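Local coordinates for protein alpha-galactosidase (Umbelopsis vinacea, PDB 3A5V) that probably hydrolyses terminal alpha-galactose residues from galactosides, as a tetrameric, N-glycosylated alpha-galactosidase of glycoside hydrolase family 27, at residues T322-L327 with V385-F390; D343-N348 with D392-S397; V352-S357 with F372-T377. All blocks are in the same frame, centred on the assembly; numbering follows the deposited sequence.

Contact 1 of 3, residues T322-L327 with V385-F390; sequences TQVVIL and VRLLKF
Leu-387 turns CG trans to its own backbone nitrogen (chi1 171°), which carries CD1 across to the neighbouring strand and brings it against both Val-324 CG2 and Ile-326 CG1. Phe-390 does the reverse: with CG trans to the carbonyl carbon (chi1 -80°), its ring leans back along the strand toward Val-325. The fit around Leu-387 is tight, since CD1 lies only 3.4 Å from Val-324 CG2, closer than carbons usually come. Ile-326 meets the same methyl less closely, its CG1 at 3.6 Å from Leu-387 CD1, and the two side chains run alongside one another. Toward the beginning of 385-390, Val-385 CG1 packs 3.8 Å from Ile-326 CG2. On the opposite face, Val-325 CG2 approaches Phe-390 CE1 obliquely at 3.6 Å, while the carbonyl oxygen of Gln-323 lies at the ring edge. Strands 322-327 and 385-390 are antiparallel, their axes at 160°, and three hydrogen-bonded pairs supply six backbone bonds; the shortest runs from Leu-388 N to Val-325 O (2.8 Å). Between them, Val-324 CA, Ile-326 CA, Val-385 CA and Lys-389 CA each make a CA-H...O contact with a facing carbonyl. This is the middle of the six-stranded sheet of the C-terminal beta sandwich, flanked by strands 311-318 and 358-362. The face carrying Ile-326 and Val-385 rests on helix 251-263 of the catalytic barrel; the face carrying Leu-327 and Leu-388 packs on strand 375-380 of the second sheet. Near the end of the ladder the extended Lys-389 passes its CE 3.5 Å from Thr-322 OG1. That hydroxyl is bonded to Ala-319 O, whereas Lys-389 NZ reaches a polyether probably left from crystallisation.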
loop_
_atom_site.group_PDB
_atom_site.type_symbol
_atom_site.label_atom_id
_atom_site.label_comp_id
_atom_site.label_asym_id
_atom_site.label_seq_id
_atom_site.Cartn_x
_atom_site.Cartn_y
_atom_site.Cartn_z
ATOM N N THR A 322 -10.966 30.752 -24.428
ATOM C CA THR A 322 -12.242 30.604 -23.729
ATOM C C THR A 322 -12.075 29.597 -22.576
ATOM O O THR A 322 -11.018 28.967 -22.456
ATOM C CB THR A 322 -13.401 30.229 -24.682
ATOM O OG1 THR A 322 -13.126 28.965 -25.297
ATOM C CG2 THR A 322 -13.587 31.324 -25.790
ATOM N N GLN A 323 -13.094 29.478 -21.725
ATOM C CA GLN A 323 -12.996 28.646 -20.509
ATOM C C GLN A 323 -14.273 27.873 -20.314
ATOM O O GLN A 323 -15.365 28.422 -20.499
ATOM C CB GLN A 323 -12.770 29.522 -19.268
ATOM C CG GLN A 323 -12.193 28.795 -18.012
ATOM C CD GLN A 323 -10.688 28.531 -18.114
ATOM O OE1 GLN A 323 -10.040 28.935 -19.074
ATOM N NE2 GLN A 323 -10.140 27.825 -17.135
ATOM N N VAL A 324 -14.154 26.609 -19.920
ATOM C CA VAL A 324 -15.342 25.869 -19.492
ATOM C C VAL A 324 -15.413 25.945 -17.963
ATOM O O VAL A 324 -14.387 25.843 -17.283
ATOM C CB VAL A 324 -15.393 24.397 -20.034
ATOM C CG1 VAL A 324 -14.262 23.538 -19.439
ATOM C CG2 VAL A 324 -16.769 23.756 -19.738
ATOM N N VAL A 325 -16.610 26.180 -17.439
ATOM C CA VAL A 325 -16.838 26.245 -15.996
ATOM C C VAL A 325 -18.052 25.402 -15.663
ATOM O O VAL A 325 -19.095 25.520 -16.311
ATOM C CB VAL A 325 -16.990 27.710 -15.476
ATOM C CG1 VAL A 325 -17.368 27.749 -13.982
ATOM C CG2 VAL A 325 -15.676 28.485 -15.697
ATOM N N ILE A 326 -17.907 24.532 -14.666
ATOM C CA ILE A 326 -19.023 23.691 -14.218
ATOM C C ILE A 326 -19.288 23.849 -12.727
ATOM O O ILE A 326 -18.389 23.629 -11.895
ATOM C CB ILE A 326 -18.775 22.182 -14.510
ATOM C CG1 ILE A 326 -18.437 21.973 -15.992
ATOM C CG2 ILE A 326 -19.996 21.344 -14.099
ATOM C CD1 ILE A 326 -17.523 20.825 -16.252
ATOM N N LEU A 327 -20.531 24.200 -12.394
ATOM C CA LEU A 327 -21.002 24.175 -11.007
ATOM C C LEU A 327 -21.709 22.852 -10.796
ATOM O O LEU A 327 -22.655 22.532 -11.513
ATOM C CB LEU A 327 -21.982 25.334 -10.739
ATOM C CG LEU A 327 -21.455 26.728 -11.092
ATOM C CD1 LEU A 327 -22.629 27.711 -11.158
ATOM C CD2 LEU A 327 -20.412 27.158 -10.077
ATOM N N VAL A 385 -25.863 19.953 -12.522
ATOM C CA VAL A 385 -24.781 20.812 -13.020
ATOM C C VAL A 385 -25.330 22.041 -13.728
ATOM O O VAL A 385 -26.455 22.022 -14.229
ATOM C CB VAL A 385 -23.815 20.068 -14.024
ATOM C CG1 VAL A 385 -22.899 19.048 -13.277
ATOM C CG2 VAL A 385 -24.606 19.413 -15.202
ATOM N N ARG A 386 -24.532 23.107 -13.748
ATOM C CA ARG A 386 -24.656 24.132 -14.784
ATOM C C ARG A 386 -23.323 24.131 -15.529
ATOM O O ARG A 386 -22.260 24.180 -14.902
ATOM C CB ARG A 386 -24.970 25.528 -14.211
ATOM C CG ARG A 386 -26.337 25.629 -13.488
ATOM C CD ARG A 386 -27.536 25.440 -14.441
ATOM N NE ARG A 386 -27.678 26.541 -15.401
ATOM C CZ ARG A 386 -28.259 27.714 -15.130
ATOM N NH1 ARG A 386 -28.760 27.957 -13.915
ATOM N NH2 ARG A 386 -28.336 28.646 -16.078
ATOM N N LEU A 387 -23.403 24.053 -16.853
ATOM C CA LEU A 387 -22.241 23.945 -17.725
ATOM C C LEU A 387 -22.115 25.253 -18.497
ATOM O O LEU A 387 -23.006 25.596 -19.302
ATOM C CB LEU A 387 -22.410 22.767 -18.707
ATOM C CG LEU A 387 -21.363 22.667 -19.829
ATOM C CD1 LEU A 387 -19.948 22.533 -19.264
ATOM C CD2 LEU A 387 -21.667 21.522 -20.794
ATOM N N LEU A 388 -21.015 25.967 -18.260
ATOM C CA LEU A 388 -20.853 27.326 -18.758
ATOM C C LEU A 388 -19.642 27.437 -19.647
ATOM O O LEU A 388 -18.615 26.764 -19.410
ATOM C CB LEU A 388 -20.682 28.327 -17.592
ATOM C CG LEU A 388 -21.695 28.226 -16.442
ATOM C CD1 LEU A 388 -21.280 29.152 -15.284
ATOM C CD2 LEU A 388 -23.127 28.530 -16.930
ATOM N N LYS A 389 -19.754 28.298 -20.658
ATOM C CA LYS A 389 -18.592 28.727 -21.424
ATOM C C LYS A 389 -18.380 30.233 -21.285
ATOM O O LYS A 389 -19.280 31.029 -21.577
ATOM C CB LYS A 389 -18.737 28.347 -22.906
ATOM C CG LYS A 389 -17.492 28.698 -23.748
ATOM C CD LYS A 389 -17.736 28.370 -25.214
ATOM C CE LYS A 389 -16.551 28.773 -26.092
ATOM N NZ LYS A 389 -16.843 28.397 -27.496
ATOM N N PHE A 390 -17.184 30.601 -20.831
ATOM C CA PHE A 390 -16.763 31.999 -20.737
ATOM C C PHE A 390 -16.122 32.354 -22.062
ATOM O O PHE A 390 -15.198 31.661 -22.505
ATOM C CB PHE A 390 -15.766 32.189 -19.580
ATOM C CG PHE A 390 -16.423 32.292 -18.215
ATOM C CD1 PHE A 390 -17.135 31.220 -17.682
ATOM C CD2 PHE A 390 -16.321 33.464 -17.475
ATOM C CE1 PHE A 390 -17.768 31.314 -16.406
ATOM C CE2 PHE A 390 -16.924 33.580 -16.217
ATOM C CZ PHE A 390 -17.663 32.503 -15.678
#

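Contact 2 of 3, residues D343-N348 with D392-S397; sequences DIWVYN and DSATSS. With NAG (2-acetamido-2-deoxy-beta-D-glucopyranose), chain D.
Ala-394 sets its methyl over the six-membered ring of Trp-345 as a CH-pi contact, CB standing 4.0 Å from the ring centroid and 30° off its normal. Ser-393 shares that face: its OG lies 3.4 Å above the indole plane, offset toward the rim, while Ile-344 CG2 touches the opposite face near its rim. The indole thus lies between a residue of its own helix and the C-terminal tail. Trp-345 is where the chain leaves helix 341-344, and the tail it receives follows the last strand of the beta sandwich, curled by an ST turn in which Ser-393 OG accepts Thr-395 N at 3.0 Å. Tight packing has a price, because Asp-392 O is buried here without a polar partner. Were Trp-345 cut back to an alanine, Ala-394 and Ser-393 would probably lose the surface they lie on, leaving a gap beneath the tail, which its backbone bonds to Asp-353 and Asn-351 would still hold. Beyond the indole the contact thins out. Asn-348 and Thr-395, both partly exposed, meet at about a right angle, with Thr-395 OG1 3.5 Å from Asn-348 OD1. At the other end Asp-392 turns its CB away from 343-348, and its carboxylate serves other partners: OD1 takes Ser-393 N at 2.7 Å. Asp-392 OD2 accepts N2 of an N-acetylglucosamine at 3.0 Å. Tyr-347 OH bonds to Asp-198 of the second subunit.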
loop_
_atom_site.group_PDB
_atom_site.type_symbol
_atom_site.label_atom_id
_atom_site.label_comp_id
_atom_site.label_asym_id
_atom_site.label_seq_id
_atom_site.Cartn_x
_atom_site.Cartn_y
_atom_site.Cartn_z
ATOM N N ASP A 343 -11.249 32.059 -8.474
ATOM C CA ASP A 343 -11.274 30.591 -8.433
ATOM C C ASP A 343 -11.205 29.982 -9.833
ATOM O O ASP A 343 -10.445 29.040 -10.049
ATOM C CB ASP A 343 -12.506 30.091 -7.706
ATOM C CG ASP A 343 -12.360 30.199 -6.184
ATOM O OD1 ASP A 343 -11.212 30.206 -5.666
ATOM O OD2 ASP A 343 -13.396 30.274 -5.526
ATOM N N ILE A 344 -11.990 30.520 -10.767
ATOM C CA ILE A 344 -12.006 30.018 -12.153
ATOM C C ILE A 344 -10.596 29.998 -12.767
ATOM O O ILE A 344 -10.223 29.023 -13.450
ATOM C CB ILE A 344 -13.019 30.800 -13.039
ATOM C CG1 ILE A 344 -14.456 30.520 -12.550
ATOM C CG2 ILE A 344 -12.879 30.411 -14.547
ATOM C CD1 ILE A 344 -15.513 31.557 -13.027
ATOM N N TRP A 345 -9.827 31.067 -12.516
ATOM C CA TRP A 345 -8.437 31.170 -12.988
ATOM C C TRP A 345 -7.405 31.090 -11.835
ATOM O O TRP A 345 -6.360 31.764 -11.866
ATOM C CB TRP A 345 -8.246 32.449 -13.843
ATOM C CG TRP A 345 -8.992 32.336 -15.158
ATOM C CD1 TRP A 345 -8.586 31.653 -16.265
ATOM C CD2 TRP A 345 -10.271 32.887 -15.475
ATOM N NE1 TRP A 345 -9.523 31.755 -17.262
ATOM C CE2 TRP A 345 -10.571 32.505 -16.809
ATOM C CE3 TRP A 345 -11.198 33.672 -14.769
ATOM C CZ2 TRP A 345 -11.756 32.871 -17.449
ATOM C CZ3 TRP A 345 -12.383 34.038 -15.401
ATOM C CH2 TRP A 345 -12.646 33.645 -16.739
ATOM N N VAL A 346 -7.687 30.245 -10.837
ATOM C CA VAL A 346 -6.794 30.107 -9.673
ATOM C C VAL A 346 -5.312 29.871 -10.035
ATOM O O VAL A 346 -4.436 30.463 -9.410
ATOM C CB VAL A 346 -7.297 29.030 -8.631
ATOM C CG1 VAL A 346 -7.414 27.616 -9.254
ATOM C CG2 VAL A 346 -6.420 29.023 -7.349
ATOM N N TYR A 347 -5.033 29.029 -11.036
ATOM C CA TYR A 347 -3.647 28.677 -11.348
ATOM C C TYR A 347 -2.893 29.848 -11.984
ATOM O O TYR A 347 -1.654 29.842 -12.039
ATOM C CB TYR A 347 -3.566 27.394 -12.189
ATOM C CG TYR A 347 -4.309 26.244 -11.516
ATOM C CD1 TYR A 347 -3.969 25.830 -10.218
ATOM C CD2 TYR A 347 -5.367 25.601 -12.163
ATOM C CE1 TYR A 347 -4.675 24.807 -9.582
ATOM C CE2 TYR A 347 -6.054 24.553 -11.553
ATOM C CZ TYR A 347 -5.711 24.178 -10.260
ATOM O OH TYR A 347 -6.402 23.160 -9.663
ATOM N N ASN A 348 -3.647 30.855 -12.434
ATOM C CA ASN A 348 -3.046 32.082 -12.972
ATOM C C ASN A 348 -2.799 33.180 -11.944
ATOM O O ASN A 348 -2.211 34.201 -12.284
ATOM C CB ASN A 348 -3.890 32.656 -14.113
ATOM C CG ASN A 348 -3.937 31.742 -15.319
ATOM O OD1 ASN A 348 -4.919 31.021 -15.526
ATOM N ND2 ASN A 348 -2.892 31.780 -16.130
ATOM N N ASP A 392 -14.346 34.813 -22.992
ATOM C CA ASP A 392 -13.036 35.424 -22.889
ATOM C C ASP A 392 -12.447 35.023 -21.535
ATOM O O ASP A 392 -13.096 34.334 -20.733
ATOM C CB ASP A 392 -13.137 36.958 -23.020
ATOM C CG ASP A 392 -11.856 37.603 -23.607
ATOM O OD1 ASP A 392 -10.745 37.045 -23.461
ATOM O OD2 ASP A 392 -11.967 38.677 -24.234
ATOM N N SER A 393 -11.211 35.446 -21.301
ATOM C CA SER A 393 -10.464 35.112 -20.097
ATOM C C SER A 393 -10.242 36.362 -19.250
ATOM O O SER A 393 -10.093 37.462 -19.784
ATOM C CB SER A 393 -9.107 34.537 -20.501
ATOM O OG SER A 393 -8.291 34.325 -19.368
ATOM N N ALA A 394 -10.202 36.189 -17.933
ATOM C CA ALA A 394 -9.800 37.277 -17.025
ATOM C C ALA A 394 -8.287 37.347 -16.784
ATOM O O ALA A 394 -7.823 38.192 -16.025
ATOM C CB ALA A 394 -10.551 37.182 -15.691
ATOM N N THR A 395 -7.518 36.480 -17.436
ATOM C CA THR A 395 -6.078 36.395 -17.181
ATOM C C THR A 395 -5.368 37.650 -17.724
ATOM O O THR A 395 -5.646 38.079 -18.844
ATOM C CB THR A 395 -5.462 35.092 -17.766
ATOM O OG1 THR A 395 -6.009 33.947 -17.067
ATOM C CG2 THR A 395 -3.927 35.083 -17.630
ATOM N N SER A 396 -4.500 38.239 -16.901
ATOM C CA SER A 396 -3.679 39.389 -17.277
ATOM C C SER A 396 -2.317 38.911 -17.765
ATOM O O SER A 396 -1.716 38.000 -17.181
ATOM C CB SER A 396 -3.461 40.315 -16.070
ATOM O OG SER A 396 -4.641 41.012 -15.678
ATOM N N SER A 397 -1.809 39.543 -18.820
ATOM C CA SER A 397 -0.418 39.324 -19.261
ATOM C C SER A 397 0.609 39.493 -18.129
ATOM O O SER A 397 0.476 40.324 -17.214
ATOM C CB SER A 397 -0.077 40.260 -20.419
ATOM O OG SER A 397 -0.923 39.990 -21.526
ATOM O OXT SER A 397 1.614 38.776 -18.099
HETATM C C1 NAG D . -14.279 41.824 -25.300
HETATM C C2 NAG D . -13.572 41.211 -26.515
HETATM C C3 NAG D . -12.108 41.650 -26.621
HETATM C C4 NAG D . -11.889 43.139 -26.306
HETATM C C5 NAG D . -12.725 43.589 -25.097
HETATM C C6 NAG D . -12.636 45.097 -24.849
HETATM C C7 NAG D . -14.429 39.031 -27.229
HETATM C C8 NAG D . -14.330 37.538 -27.071
HETATM N N2 NAG D . -13.593 39.757 -26.494
HETATM O O3 NAG D . -11.646 41.332 -27.923
HETATM O O4 NAG D . -10.519 43.359 -26.035
HETATM O O5 NAG D . -14.085 43.223 -25.280
HETATM O O6 NAG D . -13.441 45.790 -25.788
HETATM O O7 NAG D . -15.263 39.512 -27.994
#

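Contact 3 of 3, residues V352-S357 with F372-T377; sequences VDSSRS and FSNHIT. With NAG (2-acetamido-2-deoxy-beta-D-glucopyranose), chain B.
Asn-374 lays its side chain against the carbonyl of Ser-354, so that one oxygen is approached by nearly every atom of the asparagine. CB comes first, 3.7 Å from Ser-354 O. With CG trans to the carbonyl carbon (chi1 -71°), CG itself follows at 3.3 Å from Ser-354 O. The amide then forks. Its ND2 branch lies 3.3 Å from Ser-354 O, at an angle too poor for a hydrogen bond, and also comes near Ser-354 CB. Its OD1 branch faces Ser-355 CA and accepts the hydroxyl of Ser-373, OG to OD1 3.3 Å. Ser-354, Ser-355, Ser-373 and Asn-374 were each modelled in two conformers, so the side-chain arrangement described is that of one conformer of each. The polar link between the segments is itself slight: Asn-374 N reaches Ser-354 O at 2.8 Å, but in a weak, bent bond.

Both segments are sharply folded. Asn-374 has a positive phi (74°) and a psi of -52°, and His-375 N bonds back to Ser-373 O at 2.8 Å, the classic gamma turn. Asp-353 to Arg-356 forms a type I beta turn, fastened by Asp-353 OD1, which takes Ser-355 N in an Asx turn and Ser-355 OG on its syn lone pair at 2.7 Å.

Asn-371, Phe-372 and Ser-373 read as a glycosylation sequon, consistent with the sugar beside Ser-357; the hydroxyl of Ser-357 is bonded mainly to Asn-371. At this surface of the sandwich the turn of 352-357 leads into strand 358-362. The gamma turn carries the chain from edge strand 367-372 to strand 375-380 of the other sheet, and Trp-341 of helix 341-344 joins both segments, its NE1 bonded to Arg-356 O and its backbone to that of Asn-374.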
loop_
_atom_site.group_PDB
_atom_site.type_symbol
_atom_site.label_atom_id
_atom_site.label_comp_id
_atom_site.label_asym_id
_atom_site.label_seq_id
_atom_site.Cartn_x
_atom_site.Cartn_y
_atom_site.Cartn_z
ATOM N N VAL A 352 -4.854 37.886 -12.525
ATOM C CA VAL A 352 -6.266 37.746 -12.851
ATOM C C VAL A 352 -6.926 39.065 -12.529
ATOM O O VAL A 352 -6.729 39.634 -11.446
ATOM C CB VAL A 352 -6.958 36.587 -12.057
ATOM C CG1 VAL A 352 -8.487 36.543 -12.360
ATOM C CG2 VAL A 352 -6.273 35.223 -12.349
ATOM N N ASP A 353 -7.685 39.564 -13.490
ATOM C CA ASP A 353 -8.483 40.754 -13.281
ATOM C C ASP A 353 -9.920 40.356 -12.947
ATOM O O ASP A 353 -10.705 39.987 -13.846
ATOM C CB ASP A 353 -8.421 41.634 -14.535
ATOM C CG ASP A 353 -9.312 42.847 -14.437
ATOM O OD1 ASP A 353 -9.768 43.167 -13.323
ATOM O OD2 ASP A 353 -9.562 43.465 -15.493
ATOM N N SER A 354 -10.271 40.448 -11.661
ATOM C CA SER A 354 -11.602 40.034 -11.199
ATOM C C SER A 354 -12.712 40.959 -11.681
ATOM O O SER A 354 -13.876 40.561 -11.712
ATOM C CB SER A 354 -11.661 39.861 -9.671
ATOM O OG SER A 354 -11.017 40.925 -9.001
ATOM N N SER A 355 -12.363 42.183 -12.087
ATOM C CA SER A 355 -13.376 43.127 -12.603
ATOM C C SER A 355 -13.664 42.959 -14.098
ATOM O O SER A 355 -14.529 43.637 -14.635
ATOM C CB SER A 355 -12.962 44.580 -12.341
ATOM O OG SER A 355 -11.843 44.928 -13.140
ATOM N N ARG A 356 -12.945 42.059 -14.768
ATOM C CA ARG A 356 -13.093 41.868 -16.220
ATOM C C ARG A 356 -14.499 41.386 -16.566
ATOM O O ARG A 356 -14.966 40.373 -16.027
ATOM C CB ARG A 356 -12.037 40.882 -16.743
ATOM C CG ARG A 356 -12.059 40.624 -18.257
ATOM C CD ARG A 356 -11.248 41.623 -19.054
ATOM N NE ARG A 356 -9.911 41.865 -18.500
ATOM C CZ ARG A 356 -8.784 41.324 -18.959
ATOM N NH1 ARG A 356 -8.809 40.494 -19.989
ATOM N NH2 ARG A 356 -7.621 41.623 -18.390
ATOM N N SER A 357 -15.165 42.132 -17.446
ATOM C CA SER A 357 -16.516 41.800 -17.921
ATOM C C SER A 357 -16.415 40.788 -19.040
ATOM O O SER A 357 -15.700 41.015 -20.025
ATOM C CB SER A 357 -17.251 43.062 -18.424
ATOM O OG SER A 357 -18.510 42.711 -18.974
ATOM N N PHE A 372 -20.835 39.233 -17.227
ATOM C CA PHE A 372 -20.658 39.216 -15.777
ATOM C C PHE A 372 -19.240 39.698 -15.459
ATOM O O PHE A 372 -18.342 39.557 -16.294
ATOM C CB PHE A 372 -20.806 37.772 -15.249
ATOM C CG PHE A 372 -22.185 37.196 -15.413
ATOM C CD1 PHE A 372 -22.601 36.679 -16.642
ATOM C CD2 PHE A 372 -23.073 37.177 -14.336
ATOM C CE1 PHE A 372 -23.887 36.149 -16.801
ATOM C CE2 PHE A 372 -24.367 36.648 -14.484
ATOM C CZ PHE A 372 -24.769 36.133 -15.721
ATOM N N SER A 373 -19.049 40.258 -14.262
ATOM C CA SER A 373 -17.713 40.491 -13.702
ATOM C C SER A 373 -17.672 39.909 -12.298
ATOM O O SER A 373 -18.726 39.735 -11.674
ATOM C CB SER A 373 -17.332 41.977 -13.702
ATOM O OG SER A 373 -18.172 42.709 -12.850
ATOM N N ASN A 374 -16.457 39.605 -11.832
ATOM C CA ASN A 374 -16.165 39.212 -10.445
ATOM C C ASN A 374 -16.587 37.797 -10.033
ATOM O O ASN A 374 -15.778 37.048 -9.484
ATOM C CB ASN A 374 -16.751 40.228 -9.449
ATOM C CG ASN A 374 -16.001 41.553 -9.454
ATOM O OD1 ASN A 374 -16.433 42.497 -10.096
ATOM N ND2 ASN A 374 -14.869 41.617 -8.752
ATOM N N HIS A 375 -17.856 37.458 -10.278
ATOM C CA HIS A 375 -18.416 36.168 -9.854
ATOM C C HIS A 375 -19.715 35.939 -10.616
ATOM O O HIS A 375 -20.299 36.882 -11.164
ATOM C CB HIS A 375 -18.727 36.169 -8.346
ATOM C CG HIS A 375 -19.755 37.189 -7.955
ATOM N ND1 HIS A 375 -19.429 38.353 -7.298
ATOM C CD2 HIS A 375 -21.093 37.236 -8.164
ATOM C CE1 HIS A 375 -20.522 39.072 -7.108
ATOM N NE2 HIS A 375 -21.543 38.419 -7.632
ATOM N N ILE A 376 -20.171 34.692 -10.626
ATOM C CA ILE A 376 -21.491 34.381 -11.153
ATOM C C ILE A 376 -22.221 33.460 -10.161
ATOM O O ILE A 376 -21.632 32.512 -9.641
ATOM C CB ILE A 376 -21.391 33.716 -12.560
ATOM C CG1 ILE A 376 -22.797 33.513 -13.171
ATOM C CG2 ILE A 376 -20.552 32.415 -12.493
ATOM C CD1 ILE A 376 -22.790 33.144 -14.666
ATOM N N THR A 377 -23.497 33.745 -9.902
ATOM C CA THR A 377 -24.300 32.917 -9.007
ATOM C C THR A 377 -25.479 32.341 -9.788
ATOM O O THR A 377 -26.232 33.088 -10.425
ATOM C CB THR A 377 -24.803 33.735 -7.761
ATOM O OG1 THR A 377 -23.673 34.213 -7.010
ATOM C CG2 THR A 377 -25.679 32.866 -6.831
HETATM C C1 NAG B . -18.853 41.355 -22.669
HETATM C C2 NAG B . -18.153 42.722 -22.786
HETATM C C3 NAG B . -17.270 42.781 -24.035
HETATM C C4 NAG B . -16.307 41.592 -24.071
HETATM C C5 NAG B . -17.072 40.276 -23.837
HETATM C C6 NAG B . -16.111 39.087 -23.758
HETATM C C7 NAG B . -19.026 44.841 -21.956
HETATM C C8 NAG B . -20.191 45.794 -21.921
HETATM N N2 NAG B . -19.121 43.810 -22.795
HETATM O O3 NAG B . -16.534 43.986 -24.057
HETATM O O4 NAG B . -15.687 41.518 -25.342
HETATM O O5 NAG B . -17.847 40.353 -22.664
HETATM O O6 NAG B . -16.828 37.877 -23.701
HETATM O O7 NAG B . -18.031 45.047 -21.245
#

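How the contacts relate
All three contacts belong to the C-terminal beta sandwich, on one side of the chain's centre. Contact 1 lies deepest, about 20 Å from that centre; contacts 2 and 3 lie about 28 and 33 Å out. Along the chain the segments of contacts 1 and 2 alternate, whereas contact 3 falls wholly between those of either. Centres of contacts 1 and 2 are about 14 Å apart and bridged by packing of Phe-390 on Ile-344 and Trp-345; those of contacts 2 and 3, about 10 Å apart, are joined by a probable hydrogen bond between Asp-353 N and Ala-394 O. The central strands thus connect, through helix 341-344 and the C-terminal tail, to the glycosylated rim.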